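Local structure of 2-oxoglutarate (2OG) and Fe(II)-dependent oxygenase superfamily protein (6KWB) at residues 154-159 and 236-241; 167-172 and 226-231; 175-180 and 205-210; 146-151 and 244-249. The protein probably catalyses the 2-oxoglutarate-dependent oxidation of the auxin indole-3-acetic acid to inactive 2-oxoindole-3-acetic acid. All coordinates share one frame; numbering follows the deposited sequence.

Contact 1: 154-159 and 236-241; sequences YHFKPE and TMRYSI. With AKG (2-oxoglutaric acid), chain E.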
# COMPACT_ATOMS: atom_id res chain seq x y z
N TYR A 154 11.90 -5.17 8.21
CA TYR A 154 11.61 -5.51 9.59
C TYR A 154 12.65 -6.44 10.20
O TYR A 154 12.93 -7.51 9.67
CB TYR A 154 10.25 -6.16 9.69
CG TYR A 154 9.17 -5.24 9.24
CD1 TYR A 154 8.56 -4.35 10.11
CD2 TYR A 154 8.79 -5.22 7.90
CE1 TYR A 154 7.57 -3.48 9.67
CE2 TYR A 154 7.82 -4.36 7.45
CZ TYR A 154 7.20 -3.50 8.33
OH TYR A 154 6.23 -2.67 7.84
N HIS A 155 13.22 -6.01 11.32
CA HIS A 155 14.19 -6.81 12.06
C HIS A 155 13.60 -7.40 13.34
O HIS A 155 13.55 -6.73 14.36
CB HIS A 155 15.42 -5.97 12.41
CG HIS A 155 16.51 -6.76 13.06
ND1 HIS A 155 17.41 -7.53 12.35
CD2 HIS A 155 16.83 -6.92 14.37
CE1 HIS A 155 18.24 -8.12 13.19
NE2 HIS A 155 17.91 -7.76 14.42
N PHE A 156 13.18 -8.66 13.30
CA PHE A 156 12.61 -9.29 14.50
C PHE A 156 13.63 -10.19 15.20
O PHE A 156 14.16 -11.13 14.59
CB PHE A 156 11.36 -10.10 14.16
CG PHE A 156 10.23 -9.27 13.64
CD1 PHE A 156 9.96 -8.04 14.21
CD2 PHE A 156 9.44 -9.71 12.60
CE1 PHE A 156 8.92 -7.25 13.73
CE2 PHE A 156 8.40 -8.94 12.12
CZ PHE A 156 8.14 -7.70 12.70
N LYS A 157 13.87 -9.97 16.49
CA LYS A 157 14.82 -10.81 17.23
C LYS A 157 14.06 -11.75 18.15
O LYS A 157 12.83 -11.62 18.25
CB LYS A 157 15.78 -9.93 18.05
CG LYS A 157 16.21 -8.68 17.37
CD LYS A 157 17.21 -7.94 18.23
CE LYS A 157 16.85 -6.46 18.31
NZ LYS A 157 17.82 -5.72 19.16
N PRO A 158 14.77 -12.70 18.82
CA PRO A 158 14.02 -13.75 19.51
C PRO A 158 13.14 -13.13 20.58
O PRO A 158 12.07 -13.64 20.91
CB PRO A 158 15.11 -14.63 20.10
CG PRO A 158 16.23 -14.49 19.14
CD PRO A 158 16.21 -13.05 18.74
N GLU A 159 13.61 -12.01 21.11
CA GLU A 159 12.86 -11.21 22.05
C GLU A 159 11.50 -10.83 21.44
O GLU A 159 10.46 -10.98 22.07
CB GLU A 159 13.67 -9.97 22.44
CG GLU A 159 12.90 -8.74 22.95
CD GLU A 159 12.14 -8.94 24.28
OE1 GLU A 159 11.99 -10.09 24.76
OE2 GLU A 159 11.69 -7.92 24.85
N THR A 236 12.97 -13.47 12.29
CA THR A 236 13.71 -13.47 11.04
C THR A 236 13.71 -12.05 10.47
O THR A 236 13.13 -11.13 11.07
CB THR A 236 13.09 -14.44 10.02
OG1 THR A 236 13.81 -14.38 8.79
CG2 THR A 236 11.65 -14.06 9.77
N MET A 237 14.38 -11.86 9.34
CA MET A 237 14.32 -10.60 8.62
C MET A 237 13.06 -10.58 7.74
O MET A 237 12.54 -11.63 7.35
CB MET A 237 15.57 -10.39 7.78
CG MET A 237 16.04 -8.96 7.76
SD MET A 237 16.90 -8.51 9.27
CE MET A 237 18.59 -8.85 8.75
N ARG A 238 12.57 -9.39 7.40
CA ARG A 238 11.31 -9.32 6.67
C ARG A 238 11.23 -8.05 5.80
O ARG A 238 11.56 -6.95 6.23
CB ARG A 238 10.16 -9.37 7.66
CG ARG A 238 8.79 -9.55 7.08
CD ARG A 238 7.75 -9.52 8.22
NE ARG A 238 6.47 -9.99 7.73
CZ ARG A 238 5.51 -9.22 7.23
NH1 ARG A 238 5.67 -7.91 7.14
NH2 ARG A 238 4.38 -9.77 6.81
N TYR A 239 10.82 -8.23 4.55
CA TYR A 239 10.81 -7.14 3.61
C TYR A 239 9.39 -6.96 3.05
O TYR A 239 8.67 -7.92 2.86
CB TYR A 239 11.80 -7.41 2.50
CG TYR A 239 13.23 -7.41 2.98
CD1 TYR A 239 13.94 -6.23 3.10
CD2 TYR A 239 13.87 -8.61 3.32
CE1 TYR A 239 15.25 -6.22 3.54
CE2 TYR A 239 15.19 -8.62 3.77
CZ TYR A 239 15.87 -7.42 3.88
OH TYR A 239 17.18 -7.40 4.33
N SER A 240 8.95 -5.73 2.84
CA SER A 240 7.65 -5.51 2.21
C SER A 240 7.71 -4.24 1.38
O SER A 240 8.49 -3.33 1.67
CB SER A 240 6.53 -5.41 3.22
OG SER A 240 6.49 -4.08 3.70
N ILE A 241 6.96 -4.22 0.30
CA ILE A 241 6.94 -3.05 -0.56
C ILE A 241 5.54 -2.49 -0.62
O ILE A 241 4.62 -3.22 -0.94
CB ILE A 241 7.40 -3.40 -1.99
CG1 ILE A 241 8.71 -4.19 -1.96
CG2 ILE A 241 7.48 -2.17 -2.82
CD1 ILE A 241 8.91 -5.14 -3.19
C1 AKG E . 2.92 -0.06 5.32
O1 AKG E . 4.03 0.16 4.76
O2 AKG E . 2.08 0.86 5.51
C2 AKG E . 2.58 -1.46 5.78
O5 AKG E . 1.56 -1.63 6.45
C3 AKG E . 3.53 -2.60 5.39
C4 AKG E . 3.00 -3.98 5.76
C5 AKG E . 4.15 -4.97 5.90
O3 AKG E . 3.95 -6.23 5.92
O4 AKG E . 5.32 -4.52 6.00

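Contact 2: 167-172 and 226-231; sequences QLHTDS and VKHRVQ. With MG (magnesium ion), chain D; AKG (2-oxoglutaric acid), chain E.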
# COMPACT_ATOMS: atom_id res chain seq x y z
N GLN A 167 2.49 -1.38 15.61
CA GLN A 167 1.20 -1.31 16.29
C GLN A 167 0.08 -1.04 15.30
O GLN A 167 0.30 -0.73 14.12
CB GLN A 167 1.17 -0.25 17.41
CG GLN A 167 1.81 1.09 17.09
CD GLN A 167 3.26 1.15 17.52
OE1 GLN A 167 4.00 0.18 17.36
NE2 GLN A 167 3.67 2.28 18.08
N LEU A 168 -1.13 -1.17 15.83
CA LEU A 168 -2.37 -1.14 15.10
C LEU A 168 -2.61 0.27 14.54
O LEU A 168 -2.38 1.26 15.23
CB LEU A 168 -3.48 -1.60 16.05
CG LEU A 168 -4.93 -1.72 15.61
CD1 LEU A 168 -5.01 -2.85 14.58
CD2 LEU A 168 -5.84 -2.02 16.78
N HIS A 169 -3.01 0.36 13.28
CA HIS A 169 -3.12 1.65 12.61
C HIS A 169 -3.89 1.61 11.27
O HIS A 169 -4.19 0.53 10.73
CB HIS A 169 -1.73 2.22 12.37
CG HIS A 169 -0.99 1.49 11.30
ND1 HIS A 169 -0.65 0.16 11.41
CD2 HIS A 169 -0.53 1.91 10.09
CE1 HIS A 169 0.00 -0.21 10.31
NE2 HIS A 169 0.09 0.83 9.50
N THR A 170 -4.19 2.80 10.72
CA THR A 170 -4.81 2.90 9.42
C THR A 170 -3.92 3.68 8.46
O THR A 170 -3.31 4.66 8.86
CB THR A 170 -6.14 3.63 9.46
OG1 THR A 170 -5.90 5.01 9.75
CG2 THR A 170 -7.11 2.98 10.47
N ASP A 171 -3.88 3.30 7.20
CA ASP A 171 -3.13 4.11 6.25
C ASP A 171 -3.86 5.46 6.04
O ASP A 171 -5.08 5.55 6.13
CB ASP A 171 -2.94 3.36 4.93
CG ASP A 171 -2.15 2.06 5.11
OD1 ASP A 171 -1.39 1.93 6.09
OD2 ASP A 171 -2.25 1.18 4.23
N SER A 172 -3.12 6.53 5.83
CA SER A 172 -3.80 7.82 5.78
C SER A 172 -4.31 8.14 4.37
O SER A 172 -5.13 9.04 4.18
CB SER A 172 -2.88 8.94 6.28
OG SER A 172 -1.82 9.15 5.38
N VAL A 226 -9.26 0.09 6.99
CA VAL A 226 -8.98 -1.04 7.84
C VAL A 226 -7.86 -0.75 8.86
O VAL A 226 -6.86 -0.07 8.55
CB VAL A 226 -8.63 -2.29 6.98
CG1 VAL A 226 -7.42 -2.03 6.13
CG2 VAL A 226 -8.41 -3.52 7.85
N LYS A 227 -8.04 -1.24 10.09
CA LYS A 227 -6.96 -1.19 11.06
C LYS A 227 -6.15 -2.46 10.95
O LYS A 227 -6.67 -3.57 11.00
CB LYS A 227 -7.46 -1.02 12.49
CG LYS A 227 -8.26 0.23 12.78
CD LYS A 227 -9.08 0.01 14.04
CE LYS A 227 -9.80 1.25 14.50
NZ LYS A 227 -8.98 2.09 15.43
N HIS A 228 -4.85 -2.29 10.81
CA HIS A 228 -4.00 -3.43 10.65
C HIS A 228 -2.72 -3.29 11.47
O HIS A 228 -2.35 -2.21 11.93
CB HIS A 228 -3.69 -3.66 9.17
CG HIS A 228 -3.14 -2.45 8.46
ND1 HIS A 228 -3.94 -1.40 8.06
CD2 HIS A 228 -1.89 -2.15 8.06
CE1 HIS A 228 -3.19 -0.49 7.46
NE2 HIS A 228 -1.94 -0.92 7.44
N ARG A 229 -2.07 -4.41 11.68
CA ARG A 229 -0.75 -4.40 12.28
C ARG A 229 0.03 -5.62 11.77
O ARG A 229 -0.57 -6.57 11.24
CB ARG A 229 -0.86 -4.41 13.80
CG ARG A 229 -1.12 -5.79 14.33
CD ARG A 229 -1.79 -5.76 15.67
NE ARG A 229 -2.33 -7.08 15.97
CZ ARG A 229 -3.05 -7.37 17.04
NH1 ARG A 229 -3.32 -6.42 17.92
NH2 ARG A 229 -3.50 -8.61 17.22
N VAL A 230 1.35 -5.57 11.91
CA VAL A 230 2.17 -6.73 11.62
C VAL A 230 2.70 -7.29 12.94
O VAL A 230 3.30 -6.57 13.74
CB VAL A 230 3.31 -6.40 10.64
CG1 VAL A 230 3.91 -5.05 10.98
CG2 VAL A 230 4.37 -7.49 10.68
N GLN A 231 2.45 -8.57 13.16
CA GLN A 231 2.88 -9.23 14.38
C GLN A 231 4.03 -10.19 14.12
O GLN A 231 4.02 -10.96 13.15
CB GLN A 231 1.69 -9.96 14.99
CG GLN A 231 2.06 -10.97 16.03
CD GLN A 231 0.95 -11.16 17.03
OE1 GLN A 231 -0.23 -10.97 16.71
NE2 GLN A 231 1.31 -11.55 18.26
MG MG D . 0.08 0.33 6.52
C1 AKG E . 2.92 -0.06 5.32
O1 AKG E . 4.03 0.16 4.76
O2 AKG E . 2.08 0.86 5.51
C2 AKG E . 2.58 -1.46 5.78
O5 AKG E . 1.56 -1.63 6.45
C3 AKG E . 3.53 -2.60 5.39
C4 AKG E . 3.00 -3.98 5.76
C5 AKG E . 4.15 -4.97 5.90
O3 AKG E . 3.95 -6.23 5.92
O4 AKG E . 5.32 -4.52 6.00

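Contact 3: 175-180 and 205-210; sequences LTILQD and NTLAIN. With AKG (2-oxoglutaric acid), chain E.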
# COMPACT_ATOMS: atom_id res chain seq x y z
N LEU A 175 -5.68 4.47 -1.04
CA LEU A 175 -5.52 3.08 -1.41
C LEU A 175 -4.08 2.62 -1.27
O LEU A 175 -3.17 3.34 -1.66
CB LEU A 175 -5.99 2.93 -2.86
CG LEU A 175 -6.03 1.62 -3.62
CD1 LEU A 175 -7.01 1.83 -4.77
CD2 LEU A 175 -4.65 1.35 -4.16
N THR A 176 -3.87 1.43 -0.75
CA THR A 176 -2.51 0.90 -0.63
C THR A 176 -2.38 -0.44 -1.33
O THR A 176 -3.22 -1.32 -1.15
CB THR A 176 -2.08 0.71 0.84
OG1 THR A 176 -2.17 1.95 1.54
CG2 THR A 176 -0.63 0.16 0.92
N ILE A 177 -1.31 -0.60 -2.10
CA ILE A 177 -0.95 -1.88 -2.69
C ILE A 177 0.30 -2.40 -1.99
O ILE A 177 1.35 -1.76 -1.97
CB ILE A 177 -0.69 -1.73 -4.21
CG1 ILE A 177 -1.93 -1.13 -4.88
CG2 ILE A 177 -0.24 -3.07 -4.83
CD1 ILE A 177 -1.78 -0.91 -6.35
N LEU A 178 0.20 -3.58 -1.41
CA LEU A 178 1.28 -4.09 -0.60
C LEU A 178 1.84 -5.33 -1.21
O LEU A 178 1.11 -6.27 -1.51
CB LEU A 178 0.79 -4.37 0.82
CG LEU A 178 1.80 -5.04 1.73
CD1 LEU A 178 2.88 -4.04 2.12
CD2 LEU A 178 1.10 -5.61 2.96
N GLN A 179 3.13 -5.34 -1.43
CA GLN A 179 3.79 -6.58 -1.80
C GLN A 179 4.44 -7.14 -0.51
O GLN A 179 5.48 -6.70 -0.07
CB GLN A 179 4.77 -6.36 -2.97
CG GLN A 179 5.51 -7.58 -3.40
CD GLN A 179 6.48 -7.37 -4.56
OE1 GLN A 179 6.39 -6.40 -5.32
NE2 GLN A 179 7.46 -8.23 -4.64
N ASP A 180 3.77 -8.10 0.12
CA ASP A 180 4.21 -8.59 1.42
C ASP A 180 5.43 -9.46 1.27
O ASP A 180 6.00 -9.56 0.19
CB ASP A 180 3.12 -9.39 2.13
CG ASP A 180 3.17 -9.25 3.66
OD1 ASP A 180 4.18 -8.72 4.19
OD2 ASP A 180 2.25 -9.75 4.34
N ASN A 205 2.62 -14.63 -5.40
CA ASN A 205 2.18 -13.89 -6.60
C ASN A 205 0.96 -12.99 -6.48
O ASN A 205 0.57 -12.32 -7.45
CB ASN A 205 1.91 -14.87 -7.74
CG ASN A 205 3.14 -15.64 -8.12
OD1 ASN A 205 4.03 -15.10 -8.78
ND2 ASN A 205 3.21 -16.89 -7.70
N THR A 206 0.38 -12.92 -5.30
CA THR A 206 -0.74 -12.03 -5.10
C THR A 206 -0.22 -10.71 -4.56
O THR A 206 0.93 -10.62 -4.12
CB THR A 206 -1.77 -12.65 -4.15
OG1 THR A 206 -1.22 -12.71 -2.82
CG2 THR A 206 -2.08 -14.07 -4.61
N LEU A 207 -1.07 -9.69 -4.63
CA LEU A 207 -0.83 -8.37 -4.04
C LEU A 207 -1.96 -8.06 -3.06
O LEU A 207 -3.14 -8.39 -3.31
CB LEU A 207 -0.73 -7.30 -5.12
CG LEU A 207 0.53 -7.43 -5.97
CD1 LEU A 207 0.51 -6.50 -7.19
CD2 LEU A 207 1.78 -7.26 -5.13
N ALA A 208 -1.62 -7.42 -1.95
CA ALA A 208 -2.63 -7.06 -0.94
C ALA A 208 -3.05 -5.62 -1.12
O ALA A 208 -2.22 -4.74 -1.36
CB ALA A 208 -2.10 -7.28 0.43
N ILE A 209 -4.35 -5.38 -1.05
CA ILE A 209 -4.89 -4.04 -1.22
C ILE A 209 -5.62 -3.62 0.02
O ILE A 209 -6.41 -4.39 0.53
CB ILE A 209 -5.86 -3.99 -2.41
CG1 ILE A 209 -5.22 -4.63 -3.65
CG2 ILE A 209 -6.39 -2.56 -2.63
CD1 ILE A 209 -4.05 -3.91 -4.16
N ASN A 210 -5.36 -2.43 0.54
CA ASN A 210 -6.24 -1.95 1.59
C ASN A 210 -6.56 -0.49 1.40
O ASN A 210 -5.84 0.26 0.71
CB ASN A 210 -5.71 -2.21 3.00
CG ASN A 210 -4.37 -1.66 3.20
OD1 ASN A 210 -4.18 -0.44 3.20
ND2 ASN A 210 -3.40 -2.54 3.37
C1 AKG E . 2.92 -0.06 5.32
O1 AKG E . 4.03 0.16 4.76
O2 AKG E . 2.08 0.86 5.51
C2 AKG E . 2.58 -1.46 5.78
O5 AKG E . 1.56 -1.63 6.45
C3 AKG E . 3.53 -2.60 5.39
C4 AKG E . 3.00 -3.98 5.76
C5 AKG E . 4.15 -4.97 5.90
O3 AKG E . 3.95 -6.23 5.92
O4 AKG E . 5.32 -4.52 6.00

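Contact 4: 146-151 and 244-249; sequences PSQFRI and FLLGPM. With AKG (2-oxoglutaric acid), chain E.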
# COMPACT_ATOMS: atom_id res chain seq x y z
N PRO A 146 -1.29 12.26 -6.12
CA PRO A 146 0.05 11.69 -6.08
C PRO A 146 0.10 10.36 -5.33
O PRO A 146 -0.73 10.10 -4.46
CB PRO A 146 0.84 12.74 -5.31
CG PRO A 146 -0.18 13.30 -4.37
CD PRO A 146 -1.48 13.31 -5.12
N SER A 147 1.10 9.57 -5.66
CA SER A 147 1.38 8.33 -4.97
C SER A 147 2.70 8.42 -4.23
O SER A 147 3.51 9.30 -4.51
CB SER A 147 1.42 7.14 -5.91
OG SER A 147 0.12 6.67 -6.14
N GLN A 148 2.86 7.55 -3.24
CA GLN A 148 4.05 7.51 -2.43
C GLN A 148 4.53 6.08 -2.42
O GLN A 148 3.72 5.17 -2.30
CB GLN A 148 3.79 7.98 -1.00
CG GLN A 148 5.06 8.22 -0.18
CD GLN A 148 4.73 8.50 1.28
OE1 GLN A 148 3.70 9.10 1.58
NE2 GLN A 148 5.58 8.04 2.20
N PHE A 149 5.83 5.89 -2.56
CA PHE A 149 6.46 4.59 -2.56
C PHE A 149 7.22 4.41 -1.25
O PHE A 149 7.87 5.34 -0.77
CB PHE A 149 7.40 4.50 -3.76
CG PHE A 149 8.09 3.20 -3.90
CD1 PHE A 149 7.40 2.08 -4.34
CD2 PHE A 149 9.44 3.09 -3.61
CE1 PHE A 149 8.07 0.86 -4.48
CE2 PHE A 149 10.11 1.90 -3.74
CZ PHE A 149 9.42 0.77 -4.18
N ARG A 150 7.14 3.23 -0.67
CA ARG A 150 7.82 3.00 0.58
C ARG A 150 8.18 1.53 0.73
O ARG A 150 7.32 0.66 0.68
CB ARG A 150 6.97 3.50 1.76
CG ARG A 150 7.46 3.01 3.12
CD ARG A 150 7.32 4.03 4.28
NE ARG A 150 8.36 5.04 4.17
CZ ARG A 150 9.07 5.53 5.18
NH1 ARG A 150 8.88 5.10 6.42
NH2 ARG A 150 9.99 6.46 4.94
N ILE A 151 9.47 1.27 0.93
CA ILE A 151 9.95 -0.10 1.07
C ILE A 151 10.37 -0.24 2.50
O ILE A 151 10.86 0.71 3.09
CB ILE A 151 11.11 -0.40 0.12
CG1 ILE A 151 12.22 0.63 0.29
CG2 ILE A 151 10.65 -0.32 -1.28
CD1 ILE A 151 13.38 0.42 -0.66
N PHE A 244 1.38 3.77 -2.05
CA PHE A 244 0.21 4.44 -1.53
C PHE A 244 -0.36 5.41 -2.56
O PHE A 244 0.34 6.32 -3.00
CB PHE A 244 0.54 5.22 -0.25
CG PHE A 244 1.21 4.41 0.84
CD1 PHE A 244 0.45 3.60 1.69
CD2 PHE A 244 2.56 4.54 1.10
CE1 PHE A 244 1.04 2.88 2.71
CE2 PHE A 244 3.16 3.81 2.14
CZ PHE A 244 2.40 2.98 2.93
N LEU A 245 -1.62 5.22 -2.94
CA LEU A 245 -2.33 6.28 -3.65
C LEU A 245 -2.86 7.23 -2.59
O LEU A 245 -3.61 6.80 -1.74
CB LEU A 245 -3.49 5.76 -4.49
CG LEU A 245 -4.29 6.85 -5.22
CD1 LEU A 245 -3.44 7.56 -6.27
CD2 LEU A 245 -5.54 6.29 -5.84
N LEU A 246 -2.40 8.47 -2.57
CA LEU A 246 -2.82 9.42 -1.54
C LEU A 246 -4.03 10.23 -1.97
O LEU A 246 -4.47 10.16 -3.10
CB LEU A 246 -1.67 10.36 -1.19
CG LEU A 246 -0.34 9.67 -0.95
CD1 LEU A 246 0.82 10.65 -0.88
CD2 LEU A 246 -0.43 8.83 0.31
N GLY A 247 -4.55 11.04 -1.07
CA GLY A 247 -5.60 11.94 -1.47
C GLY A 247 -4.99 13.10 -2.23
O GLY A 247 -3.79 13.13 -2.48
N PRO A 248 -5.82 14.09 -2.58
CA PRO A 248 -5.25 15.25 -3.25
C PRO A 248 -4.42 15.99 -2.22
O PRO A 248 -4.73 15.85 -1.02
CB PRO A 248 -6.48 16.05 -3.68
CG PRO A 248 -7.48 15.73 -2.58
CD PRO A 248 -7.23 14.30 -2.19
N MET A 249 -3.38 16.71 -2.62
CA MET A 249 -2.47 17.29 -1.62
C MET A 249 -2.59 18.81 -1.48
O MET A 249 -2.37 19.35 -0.39
CB MET A 249 -1.02 16.91 -1.95
CG MET A 249 -0.72 15.43 -1.76
SD MET A 249 -0.71 14.89 -0.03
CE MET A 249 -2.35 14.17 0.18
C1 AKG E . 2.92 -0.06 5.32
O1 AKG E . 4.03 0.16 4.76
O2 AKG E . 2.08 0.86 5.51
C2 AKG E . 2.58 -1.46 5.78
O5 AKG E . 1.56 -1.63 6.45
C3 AKG E . 3.53 -2.60 5.39
C4 AKG E . 3.00 -3.98 5.76
C5 AKG E . 4.15 -4.97 5.90
O3 AKG E . 3.95 -6.23 5.92
O4 AKG E . 5.32 -4.52 6.00

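Contact 1: 154-159 and 236-241
Y154 and R238 form a hydrogen-bonded antiparallel pair: Y154 N donates to R238 O at 2.7 Å, 167° at the hydrogen, while the return bond from R238 N to Y154 O is weak. The two strands are neighbours in the larger sheet of the double-stranded beta-helix fold of 2-oxoglutarate oxygenases, and R238, Y239 and S240 make up the family's RXS motif. Beyond the backbone, both strands send side chains to one end of the bound 2-oxoglutarate. The R238 chain runs extended from CG to NE, with CG anti to the backbone N (chi1 -170°), and brings its guanidinium edge-on to the ligand, where NH1 donates to AKG O3 at 2.7 Å. A salt bridge from NH2 to D180 and a weak bond from NE to V184 fix the rotation of that group. Y154 OH and S240 OG both bond to AKG O4, at 2.8 Å and 2.6 Å, although the placing of O4 is doubtful. S240 OG is also bonded to N152. A leucine in place of Y154 has no hydroxyl and no ring, and the carboxylate would probably lose one partner and a gap would open beside it. Further along, F156 N reaches T236 O in a weak bond of 3.3 Å. Packing adds to this: the CB atoms of Y154 and R238 lie 3.8 Å apart on one face, and loop residue F156 puts CE2 4.0 Å from R238 CD. On the other face the H155 ring points its edge at a sulfur, with ND1 making a weak bond to M237 SD at 3.3 Å.

Contact 2: 167-172 and 226-231
H169 and H228 face each other as an antiparallel hydrogen-bonded pair, with their imidazoles inclined at 51° and ring centroids 4.2 Å apart, neither stacked nor edge-to-face. H228 CE1 lies over one face of the H169 ring, displaced toward its rim. The third group is the D171 carboxylate, whose plane stands 82° from the H228 ring; OD1 lies at that ring's edge and in its plane. The three converge on magnesium: D171 OD1 binds at 2.2 Å and H228 NE2 at 2.5 Å. H169 is also a ligand of this metal site, but here its NE2 stands 3.0 Å from the ion, longer than those bonds. Second-shell contacts set the orientations. H228 CG lies between the backbone N and the carbonyl carbon (chi1 53°), and ND1 donates to V226 O at 3.2 Å, with the acceptor in the ring plane; together these turn NE2 to the metal. D171 OD2 is bonded to T176. An alanine at H169 takes away the imidazole, which would probably leave only D171 and H228 as protein ligands and strip H228 CD2 of its neighbour, H169 CE1. Outside this group L168 CD1 rests 3.7 Å from K227 CB, and T170 CG2 lies alongside K227 CG. 2-oxoglutarate binds the metal through O2 and O5, beside the HxD...H facial triad of H169, D171 and H228, the two-histidine, one-carboxylate site at which iron(II) works in this oxygenase family.

Contact 3: 175-180 and 205-210
I177 and I209 lie side by side on one face of the paired strands, pointing the same way, and the fit turns on a single methyl: I209 CD1 drops against I177 CG1 at 3.6 Å and also approaches I177 CG2, so it fills the notch where the isoleucine branches. Both residues carry CG1 anti to the carbonyl carbon (chi1 -57° in I177), which sets the two branches side by side. L207 fills the neighbouring hollow: its CD2 lies 3.8 Å from Q179 CB, while CD1 comes 4.2 Å from I177 CG2. At the far end L175 CG touches I209 CG2 more loosely, at 4.3 Å. The strands carrying these groups, 175-179 and 207-210, run antiparallel with axes 4.6 Å apart at closest approach and 157° between directions, and belong to the larger sheet of the double-stranded beta-helix barrel. Helix 106-133 covers this apolar face, where L122 meets I177 and L207, and L126 meets I209. Four backbone bonds hold the register, joining T176 with N210 and L178 with A208 in both directions. The opposite face looks into the 2-oxoglutarate pocket and has a different relief. There A208 offers only a methyl, and its CB lies 4.1 Å from L178 CB. The L178 side chain, with CG anti to the backbone N (chi1 174°), rises beyond that low neighbour as a ridge under the ligand, placing CD1 3.6 Å from AKG C3 and CD2 3.8 Å from AKG C4. T176 keeps to the same face, and its hydroxyl OG1 is bonded to D171, a metal ligand.

Contact 4: 146-151 and 244-249
Q148 and F244 make the tight part of this contact, a hydrogen-bonded antiparallel pair: F244 N donates to Q148 O at 2.7 Å and almost straight, 177° at the hydrogen, and Q148 N returns the bond to F244 O at 2.8 Å. A weak bond from S147 OG reaches that same F244 O, giving it a second donor. F244 holds CG anti to the carbonyl carbon (chi1 -54°), which tilts the ring up from the sheet and back toward the ligand: R150 CB meets its edge at CE2, 3.8 Å away, and AKG O2 lies in the ring plane, 3.4 Å from CZ. These strands, 147-155 and 237-245, are neighbours in the larger sheet of the double-stranded beta-helix, and F244 belongs to the wall that faces the 2-oxoglutarate and metal pocket. Away from that pocket the strand pairing ends and 246-249 continue as loop. L246 N still bonds to P146 O at 3.0 Å, and the leucine's CD1 lies 4.0 Å from Q148 CB. The P146 ring is itself well covered, with CD 3.5 Å from G247 O. The looser, solvent side is at M249, an exposed residue with little of its surface in the contact: it points toward P146, its CG touches P146 CG, and both side chains also rest on Y87.

How the contacts relate
From the N terminus the chain meets first partners in the order 146-151, 154-159, 167-172 and 175-180, then second partners in reverse: 205-210, 226-231, 236-241 and 244-249. The loops are therefore concentric and none cross. Contact 3 is innermost with 24 residues between its segments, followed by contact 2 with 53, contact 1 with 76 and contact 4 with 92. Contacts 1 and 4 join two strands, 147-155 and 237-245, toward opposite ends; contact 3 extends that sheet, since 175-179 adjoins 237-245. Contact 2 joins edge strand 164-169 to 228-231 in the smaller, four-stranded sheet. D171 of contact 2 bonds to T176 of contact 3, linking the sheets around the ligand that all four contacts touch.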